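PDB 2QN0: neurotoxin, which acts as the zinc-dependent light chain protease of botulinum neurotoxin type C1, probably cleaving two different SNARE proteins of the nerve terminal. Local coordinates for residues Leu20-Leu26 against Phe133-Lys139; Pro168-Phe173 against Ala188-Ile194. One frame throughout, in Å; residues are numbered along the deposited sequence.

Interaction 1. Residues Leu20-Leu26 against Phe133-Lys139; sequences LYLDTHL and FNSVDVK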
ATOM      1  N   LEU A  20       9.489 -18.287  -0.102  1.00 20.34           N
ATOM      2  CA  LEU A  20      10.752 -18.257  -0.829  1.00 22.62           C
ATOM      3  C   LEU A  20      11.689 -17.222  -0.232  1.00 21.75           C
ATOM      4  O   LEU A  20      11.296 -16.426   0.620  1.00 21.98           O
ATOM      5  CB  LEU A  20      10.509 -17.850  -2.288  1.00 25.62           C
ATOM      6  CG  LEU A  20       9.418 -18.506  -3.133  1.00 29.24           C
ATOM      7  CD1 LEU A  20       9.200 -17.707  -4.409  1.00 28.06           C
ATOM      8  CD2 LEU A  20       9.824 -19.923  -3.460  1.00 30.26           C
ATOM      9  N   TYR A  21      12.933 -17.243  -0.701  1.00 21.95           N
ATOM     10  CA  TYR A  21      13.936 -16.269  -0.295  1.00 21.41           C
ATOM     11  C   TYR A  21      14.092 -15.378  -1.517  1.00 21.22           C
ATOM     12  O   TYR A  21      14.345 -15.870  -2.617  1.00 21.38           O
ATOM     13  CB  TYR A  21      15.263 -16.950   0.040  1.00 22.68           C
ATOM     14  CG  TYR A  21      15.312 -17.472   1.457  1.00 22.54           C
ATOM     15  CD1 TYR A  21      15.522 -16.605   2.530  1.00 23.78           C
ATOM     16  CD2 TYR A  21      15.117 -18.825   1.729  1.00 24.48           C
ATOM     17  CE1 TYR A  21      15.535 -17.073   3.844  1.00 24.54           C
ATOM     18  CE2 TYR A  21      15.129 -19.303   3.038  1.00 24.95           C
ATOM     19  CZ  TYR A  21      15.337 -18.422   4.087  1.00 25.87           C
ATOM     20  OH  TYR A  21      15.331 -18.889   5.381  1.00 27.44           O
ATOM     21  N   LEU A  22      13.931 -14.074  -1.323  1.00 20.82           N
ATOM     22  CA  LEU A  22      14.019 -13.125  -2.423  1.00 20.96           C
ATOM     23  C   LEU A  22      15.106 -12.078  -2.249  1.00 21.24           C
ATOM     24  O   LEU A  22      15.501 -11.748  -1.132  1.00 21.83           O
ATOM     25  CB  LEU A  22      12.678 -12.393  -2.590  1.00 20.34           C
ATOM     26  CG  LEU A  22      11.407 -13.215  -2.820  1.00 20.50           C
ATOM     27  CD1 LEU A  22      10.189 -12.293  -2.768  1.00 21.86           C
ATOM     28  CD2 LEU A  22      11.488 -13.929  -4.158  1.00 21.47           C
ATOM     29  N   ASP A  23      15.586 -11.562  -3.372  1.00 22.76           N
ATOM     30  CA  ASP A  23      16.582 -10.499  -3.372  1.00 24.42           C
ATOM     31  C   ASP A  23      15.948  -9.439  -4.265  1.00 24.42           C
ATOM     32  O   ASP A  23      15.900  -9.602  -5.482  1.00 23.78           O
ATOM     33  CB  ASP A  23      17.900 -10.955  -3.993  1.00 26.94           C
ATOM     34  CG  ASP A  23      18.991  -9.908  -3.864  1.00 30.28           C
ATOM     35  OD1 ASP A  23      18.658  -8.702  -3.851  1.00 30.49           O
ATOM     36  OD2 ASP A  23      20.178 -10.285  -3.786  1.00 31.54           O
ATOM     37  N   THR A  24      15.450  -8.368  -3.660  1.00 23.79           N
ATOM     38  CA  THR A  24      14.794  -7.302  -4.414  1.00 24.91           C
ATOM     39  C   THR A  24      15.772  -6.294  -5.000  1.00 25.69           C
ATOM     40  O   THR A  24      15.403  -5.503  -5.869  1.00 26.94           O
ATOM     41  CB  THR A  24      13.819  -6.523  -3.522  1.00 24.24           C
ATOM     42  OG1 THR A  24      14.557  -5.849  -2.498  1.00 22.36           O
ATOM     43  CG2 THR A  24      12.817  -7.463  -2.875  1.00 24.03           C
ATOM     44  N   HIS A  25      17.011  -6.321  -4.518  1.00 25.28           N
ATOM     45  CA  HIS A  25      18.038  -5.390  -4.974  1.00 27.66           C
ATOM     46  C   HIS A  25      17.629  -3.960  -4.642  1.00 26.79           C
ATOM     47  O   HIS A  25      18.033  -3.019  -5.324  1.00 27.51           O
ATOM     48  CB  HIS A  25      18.256  -5.526  -6.483  1.00 29.55           C
ATOM     49  CG  HIS A  25      18.770  -6.867  -6.898  1.00 32.92           C
ATOM     50  ND1 HIS A  25      19.993  -7.353  -6.490  1.00 33.85           N
ATOM     51  CD2 HIS A  25      18.217  -7.837  -7.664  1.00 33.50           C
ATOM     52  CE1 HIS A  25      20.171  -8.565  -6.985  1.00 34.32           C
ATOM     53  NE2 HIS A  25      19.108  -8.882  -7.701  1.00 34.38           N
ATOM     54  N   LEU A  26      16.831  -3.801  -3.590  1.00 24.13           N
ATOM     55  CA  LEU A  26      16.366  -2.478  -3.185  1.00 23.95           C
ATOM     56  C   LEU A  26      16.490  -2.187  -1.693  1.00 23.95           C
ATOM     57  O   LEU A  26      16.501  -1.025  -1.289  1.00 24.36           O
ATOM     58  CB  LEU A  26      14.907  -2.286  -3.605  1.00 23.32           C
ATOM     59  CG  LEU A  26      14.636  -2.152  -5.108  1.00 23.66           C
ATOM     60  CD1 LEU A  26      13.149  -2.279  -5.376  1.00 23.21           C
ATOM     61  CD2 LEU A  26      15.164  -0.810  -5.607  1.00 24.22           C
ATOM     62  N   PHE A 133      12.187  -2.668 -11.835  1.00 17.55           N
ATOM     63  CA  PHE A 133      12.219  -3.550 -10.671  1.00 18.31           C
ATOM     64  C   PHE A 133      10.965  -4.415 -10.553  1.00 18.27           C
ATOM     65  O   PHE A 133      10.578  -4.814  -9.452  1.00 20.22           O
ATOM     66  CB  PHE A 133      12.395  -2.714  -9.400  1.00 18.25           C
ATOM     67  CG  PHE A 133      13.752  -2.083  -9.284  1.00 19.68           C
ATOM     68  CD1 PHE A 133      14.822  -2.795  -8.761  1.00 20.90           C
ATOM     69  CD2 PHE A 133      13.972  -0.792  -9.750  1.00 21.19           C
ATOM     70  CE1 PHE A 133      16.095  -2.233  -8.705  1.00 23.03           C
ATOM     71  CE2 PHE A 133      15.240  -0.222  -9.699  1.00 23.13           C
ATOM     72  CZ  PHE A 133      16.305  -0.945  -9.176  1.00 25.01           C
ATOM     73  N   ASN A 134      10.339  -4.718 -11.687  1.00 16.15           N
ATOM     74  CA  ASN A 134       9.122  -5.528 -11.684  1.00 16.66           C
ATOM     75  C   ASN A 134       9.363  -7.004 -11.381  1.00 17.38           C
ATOM     76  O   ASN A 134       8.444  -7.710 -10.957  1.00 16.45           O
ATOM     77  CB  ASN A 134       8.388  -5.395 -13.019  1.00 17.50           C
ATOM     78  CG  ASN A 134       7.631  -4.082 -13.145  1.00 17.96           C
ATOM     79  OD1 ASN A 134       7.587  -3.281 -12.208  1.00 16.81           O
ATOM     80  ND2 ASN A 134       7.023  -3.861 -14.306  1.00 17.12           N
ATOM     81  N   SER A 135      10.582  -7.481 -11.612  1.00 18.19           N
ATOM     82  CA  SER A 135      10.887  -8.879 -11.321  1.00 18.37           C
ATOM     83  C   SER A 135      11.917  -8.934 -10.199  1.00 21.26           C
ATOM     84  O   SER A 135      12.813  -8.096 -10.131  1.00 21.58           O
ATOM     85  CB  SER A 135      11.413  -9.595 -12.575  1.00 19.83           C
ATOM     86  OG  SER A 135      12.662  -9.083 -12.999  1.00 20.03           O
ATOM     87  N   VAL A 136      11.771  -9.905  -9.302  1.00 20.56           N
ATOM     88  CA  VAL A 136      12.698 -10.043  -8.186  1.00 20.79           C
ATOM     89  C   VAL A 136      13.327 -11.430  -8.200  1.00 20.43           C
ATOM     90  O   VAL A 136      12.670 -12.416  -8.535  1.00 19.77           O
ATOM     91  CB  VAL A 136      11.986  -9.806  -6.827  1.00 21.68           C
ATOM     92  CG1 VAL A 136      11.362  -8.410  -6.804  1.00 23.04           C
ATOM     93  CG2 VAL A 136      10.927 -10.861  -6.595  1.00 25.08           C
ATOM     94  N   ASP A 137      14.606 -11.501  -7.839  1.00 21.68           N
ATOM     95  CA  ASP A 137      15.319 -12.774  -7.833  1.00 21.98           C
ATOM     96  C   ASP A 137      14.911 -13.719  -6.714  1.00 22.25           C
ATOM     97  O   ASP A 137      14.697 -13.302  -5.573  1.00 21.35           O
ATOM     98  CB  ASP A 137      16.835 -12.562  -7.721  1.00 23.31           C
ATOM     99  CG  ASP A 137      17.416 -11.796  -8.886  1.00 26.27           C
ATOM    100  OD1 ASP A 137      16.806 -11.793  -9.976  1.00 28.03           O
ATOM    101  OD2 ASP A 137      18.502 -11.210  -8.706  1.00 30.14           O
ATOM    102  N   VAL A 138      14.806 -14.996  -7.062  1.00 21.73           N
ATOM    103  CA  VAL A 138      14.498 -16.038  -6.092  1.00 22.14           C
ATOM    104  C   VAL A 138      15.856 -16.705  -5.878  1.00 23.99           C
ATOM    105  O   VAL A 138      16.513 -17.100  -6.843  1.00 23.57           O
ATOM    106  CB  VAL A 138      13.498 -17.066  -6.656  1.00 22.19           C
ATOM    107  CG1 VAL A 138      13.262 -18.181  -5.642  1.00 21.65           C
ATOM    108  CG2 VAL A 138      12.185 -16.380  -6.991  1.00 20.14           C
ATOM    109  N   LYS A 139      16.289 -16.800  -4.625  1.00 25.02           N
ATOM    110  CA  LYS A 139      17.579 -17.407  -4.310  1.00 28.23           C
ATOM    111  C   LYS A 139      17.419 -18.611  -3.392  1.00 29.81           C
ATOM    112  O   LYS A 139      16.457 -18.706  -2.629  1.00 27.42           O
ATOM    113  CB  LYS A 139      18.495 -16.397  -3.612  1.00 29.94           C
ATOM    114  CG  LYS A 139      18.734 -15.093  -4.358  1.00 34.36           C
ATOM    115  CD  LYS A 139      19.692 -15.266  -5.512  1.00 38.30           C
ATOM    116  CE  LYS A 139      20.060 -13.922  -6.130  1.00 39.80           C
ATOM    117  NZ  LYS A 139      20.811 -13.047  -5.186  1.00 40.53           N
TER
HETATM  118  O   HOH W   1      14.035 -19.811  -2.060  1.00 24.44           O
HETATM  119  O   HOH W   2      14.490  -6.411  -8.454  1.00 32.58           O

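Interaction 2. Residues Pro168-Phe173 against Ala188-Ile194; sequences PETSTF and ALSIISI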
ATOM      1  N   PRO A 168       4.194   5.273   7.443  1.00 18.55           N
ATOM      2  CA  PRO A 168       4.016   4.253   6.404  1.00 18.93           C
ATOM      3  C   PRO A 168       4.247   4.876   5.034  1.00 19.20           C
ATOM      4  O   PRO A 168       3.892   6.034   4.804  1.00 18.32           O
ATOM      5  CB  PRO A 168       2.580   3.779   6.622  1.00 19.16           C
ATOM      6  CG  PRO A 168       1.914   4.953   7.268  1.00 21.94           C
ATOM      7  CD  PRO A 168       2.959   5.449   8.224  1.00 18.83           C
ATOM      8  N   GLU A 169       4.842   4.110   4.127  1.00 17.72           N
ATOM      9  CA  GLU A 169       5.168   4.632   2.807  1.00 20.32           C
ATOM     10  C   GLU A 169       5.094   3.590   1.695  1.00 18.88           C
ATOM     11  O   GLU A 169       5.533   2.454   1.863  1.00 19.46           O
ATOM     12  CB  GLU A 169       6.573   5.243   2.885  1.00 21.02           C
ATOM     13  CG  GLU A 169       7.262   5.549   1.580  1.00 27.09           C
ATOM     14  CD  GLU A 169       8.530   6.356   1.799  1.00 27.21           C
ATOM     15  OE1 GLU A 169       9.121   6.257   2.900  1.00 28.75           O
ATOM     16  OE2 GLU A 169       8.939   7.083   0.872  1.00 31.55           O
ATOM     17  N   THR A 170       4.524   3.990   0.560  1.00 15.35           N
ATOM     18  CA  THR A 170       4.400   3.111  -0.603  1.00 14.13           C
ATOM     19  C   THR A 170       5.213   3.741  -1.726  1.00 17.08           C
ATOM     20  O   THR A 170       5.096   4.942  -1.977  1.00 14.93           O
ATOM     21  CB  THR A 170       2.940   3.003  -1.071  1.00 16.26           C
ATOM     22  OG1 THR A 170       2.148   2.432  -0.024  1.00 16.24           O
ATOM     23  CG2 THR A 170       2.841   2.129  -2.321  1.00 16.13           C
ATOM     24  N   SER A 171       6.023   2.939  -2.407  1.00 14.24           N
ATOM     25  CA  SER A 171       6.860   3.467  -3.479  1.00 16.36           C
ATOM     26  C   SER A 171       7.021   2.510  -4.647  1.00 16.78           C
ATOM     27  O   SER A 171       6.809   1.303  -4.510  1.00 15.27           O
ATOM     28  CB  SER A 171       8.267   3.773  -2.945  1.00 18.70           C
ATOM     29  OG  SER A 171       8.232   4.445  -1.698  1.00 25.64           O
ATOM     30  N   THR A 172       7.379   3.067  -5.801  1.00 16.15           N
ATOM     31  CA  THR A 172       7.687   2.262  -6.978  1.00 15.88           C
ATOM     32  C   THR A 172       9.128   2.682  -7.264  1.00 17.25           C
ATOM     33  O   THR A 172       9.600   3.688  -6.725  1.00 18.45           O
ATOM     34  CB  THR A 172       6.778   2.561  -8.192  1.00 15.93           C
ATOM     35  OG1 THR A 172       6.898   3.934  -8.574  1.00 17.12           O
ATOM     36  CG2 THR A 172       5.324   2.238  -7.845  1.00 15.23           C
ATOM     37  N   PHE A 173       9.827   1.930  -8.100  1.00 16.69           N
ATOM     38  CA  PHE A 173      11.228   2.225  -8.368  1.00 18.45           C
ATOM     39  C   PHE A 173      11.553   2.132  -9.846  1.00 19.33           C
ATOM     40  O   PHE A 173      10.886   1.419 -10.588  1.00 19.49           O
ATOM     41  CB  PHE A 173      12.081   1.242  -7.569  1.00 18.36           C
ATOM     42  CG  PHE A 173      11.682   1.151  -6.123  1.00 20.23           C
ATOM     43  CD1 PHE A 173      12.269   1.975  -5.172  1.00 21.21           C
ATOM     44  CD2 PHE A 173      10.662   0.289  -5.726  1.00 21.20           C
ATOM     45  CE1 PHE A 173      11.845   1.947  -3.844  1.00 21.26           C
ATOM     46  CE2 PHE A 173      10.232   0.257  -4.402  1.00 20.80           C
ATOM     47  CZ  PHE A 173      10.824   1.088  -3.462  1.00 20.43           C
ATOM     48  N   ALA A 188       3.520  -0.323 -12.097  1.00 14.35           N
ATOM     49  CA  ALA A 188       4.791  -0.928 -11.719  1.00 13.56           C
ATOM     50  C   ALA A 188       4.657  -1.575 -10.351  1.00 14.34           C
ATOM     51  O   ALA A 188       3.698  -1.320  -9.630  1.00 13.87           O
ATOM     52  CB  ALA A 188       5.887   0.132 -11.680  1.00 16.24           C
ATOM     53  N   LEU A 189       5.627  -2.410 -10.000  1.00 13.86           N
ATOM     54  CA  LEU A 189       5.623  -3.078  -8.704  1.00 14.76           C
ATOM     55  C   LEU A 189       5.686  -2.030  -7.593  1.00 14.36           C
ATOM     56  O   LEU A 189       6.436  -1.058  -7.691  1.00 14.03           O
ATOM     57  CB  LEU A 189       6.835  -4.017  -8.603  1.00 14.01           C
ATOM     58  CG  LEU A 189       7.096  -4.735  -7.276  1.00 17.10           C
ATOM     59  CD1 LEU A 189       7.890  -6.005  -7.543  1.00 17.56           C
ATOM     60  CD2 LEU A 189       7.845  -3.811  -6.315  1.00 18.11           C
ATOM     61  N   SER A 190       4.895  -2.233  -6.541  1.00 13.73           N
ATOM     62  CA  SER A 190       4.880  -1.319  -5.402  1.00 14.48           C
ATOM     63  C   SER A 190       5.412  -2.015  -4.156  1.00 15.04           C
ATOM     64  O   SER A 190       5.178  -3.203  -3.959  1.00 14.17           O
ATOM     65  CB  SER A 190       3.454  -0.850  -5.079  1.00 14.67           C
ATOM     66  OG  SER A 190       2.920   0.013  -6.067  1.00 16.72           O
ATOM     67  N   ILE A 191       6.134  -1.271  -3.329  1.00 14.33           N
ATOM     68  CA  ILE A 191       6.612  -1.801  -2.059  1.00 14.73           C
ATOM     69  C   ILE A 191       5.971  -0.914  -1.004  1.00 14.25           C
ATOM     70  O   ILE A 191       6.099   0.312  -1.049  1.00 14.84           O
ATOM     71  CB  ILE A 191       8.149  -1.738  -1.916  1.00 15.01           C
ATOM     72  CG1 ILE A 191       8.796  -2.779  -2.837  1.00 17.81           C
ATOM     73  CG2 ILE A 191       8.545  -1.993  -0.455  1.00 17.51           C
ATOM     74  CD1 ILE A 191      10.313  -2.861  -2.726  1.00 18.97           C
ATOM     75  N   ILE A 192       5.249  -1.538  -0.082  1.00 14.12           N
ATOM     76  CA  ILE A 192       4.582  -0.829   1.003  1.00 13.22           C
ATOM     77  C   ILE A 192       5.332  -1.145   2.295  1.00 15.06           C
ATOM     78  O   ILE A 192       5.404  -2.305   2.692  1.00 17.45           O
ATOM     79  CB  ILE A 192       3.117  -1.308   1.165  1.00 14.00           C
ATOM     80  CG1 ILE A 192       2.297  -0.934  -0.075  1.00 13.91           C
ATOM     81  CG2 ILE A 192       2.501  -0.694   2.426  1.00 14.88           C
ATOM     82  CD1 ILE A 192       0.858  -1.455  -0.044  1.00 13.18           C
ATOM     83  N   SER A 193       5.895  -0.122   2.935  1.00 14.04           N
ATOM     84  CA  SER A 193       6.633  -0.303   4.193  1.00 15.32           C
ATOM     85  C   SER A 193       5.723   0.231   5.290  1.00 17.06           C
ATOM     86  O   SER A 193       5.363   1.414   5.299  1.00 15.51           O
ATOM     87  CB  SER A 193       7.951   0.464   4.140  1.00 15.79           C
ATOM     88  OG  SER A 193       8.735  -0.007   3.056  1.00 18.78           O
ATOM     89  N   ILE A 194       5.378  -0.633   6.240  1.00 15.50           N
ATOM     90  CA  ILE A 194       4.408  -0.244   7.248  1.00 15.56           C
ATOM     91  C   ILE A 194       4.352  -1.177   8.457  1.00 16.61           C
ATOM     92  O   ILE A 194       4.862  -2.297   8.420  1.00 17.75           O
ATOM     93  CB  ILE A 194       3.018  -0.279   6.572  1.00 16.36           C
ATOM     94  CG1 ILE A 194       1.916   0.225   7.498  1.00 17.36           C
ATOM     95  CG2 ILE A 194       2.718  -1.720   6.141  1.00 16.30           C
ATOM     96  CD1 ILE A 194       0.552   0.254   6.819  1.00 17.49           C
TER
HETATM   97  O   HOH W   3       8.491   1.632   0.891  1.00 28.17           O
HETATM   98  O   HOH W   4       8.886  -0.470  -8.914  1.00 19.52           O

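Interaction 1. Residues Leu20-Leu26 against Phe133-Lys139
His25 donates from NE2 to Asp137 OD2 at 2.6 Å. The oxygen lies at the edge of the imidazole, nearly in its plane, yet the NH reaches the carboxylate from above, the two planes standing 83° apart. Asp137 OD1 has a second partner, forming a salt bridge with Lys148 of the neighbouring strand. Asp23 is used twice: OD1 takes the backbone N of His25 in an Asx turn and lies over one face of that imidazole, while OD2 forms a salt bridge with Lys139 NZ at 3.2 Å. Lys139 bends at chi2 (-75°) and chi4, which brings NZ to the anti side of OD2, a little out of the carboxylate plane. Beneath these charges, strands 20-23 and 136-139 run antiparallel inside the mixed sheet of the light chain. Lys139 N to Tyr21 O and Asp23 N to Asp137 O are both 2.9 Å; Asp137 N to Asp23 O is longer and bent. Where the backbones part, water takes over: one molecule joins Tyr21 N to Lys139 O, another Thr24 O to Ser135 O. On the other face Leu22 CD2 touches Val138 CG2 at 3.8 Å. Beyond the strands, Leu26 CD2 sits over the Phe133 ring, 3.7 Å from its centroid.

Interaction 2. Residues Pro168-Phe173 against Ala188-Ile194
Ile191 meets the ring of Phe173 with its CD1 3.5 Å from Phe173 CE2, the two side chains crossing at about a right angle and Ile191 CB lying at the ring edge. Phe173 follows the paired residues of its strand; with CG anti to its carbonyl carbon (chi1 -50°), the ring comes back beside Ile191, which it meets through CE2 and CZ. Leu26, Arg52 and Phe133 also touch this phenylalanine. The backbone of Ile191 is held at both ends by Ser171: Ile191 N donates to Ser171 O at 2.9 Å, and Ser171 N to Ile191 O at 3.0 Å. Glu169 and Ser193 make the matching pair of bonds, the tighter being Ser193 N to Glu169 O at 2.8 Å.

Between these two hydrogen-bonded pairs sits Thr170, opposite Ile192 in a non-hydrogen-bonded pair. Their side chains lie alongside each other and point the same way, toward helix 223-238, with Thr170 OG1 3.4 Å from Ile192 CG1. That hydroxyl stands beside the backbone N (chi1 -62°) and hydrogen-bonds Glu230 OE1; the methyl CG2 lies against Ile192 CG1 and reaches Ser190 CB. Glu230 belongs to the HExxH motif of zinc proteases, whose histidines His229 and His233 bind the zinc with Glu269, and the threonine side chain is about 7 Å from the metal. Strand 169-171, outermost on this side of the sheet, runs antiparallel to 190-193, consistent with the edge strand bordering the active-site cleft in metalloproteases of this clan.

Thr172 CG2 rests 3.5 Å from Leu189 O, and a water joins Phe173 N to that carbonyl. Both faces of the pair mix carbon with polar groups; on the helix side, the Thr170 hydroxyl would help hold the Glu230 carboxylate in place beside the zinc site.

Both contacts are antiparallel strand pairs of one mixed sheet, at different places in it. Interaction 1 joins 19-23 to 136-141, one strand in from the edge strand 146-152, about 18 Å from the centre of the chain; interaction 2 holds the opposite edge strand, yet lies nearer that centre, at about 6 Å, beside the zinc helix. Interaction 1 carries ion pairs and a histidine-carboxylate bond on its more exposed face, whereas interaction 2 has a more regular set of backbone bonds, buried isoleucines and a hydroxyl turned to the active site. Their centres are about 15 Å apart, and they meet directly: Phe173 packs against Phe133 and Leu26, and Asn134 OD1 probably accepts a hydrogen bond from Leu189 N at 3.1 Å.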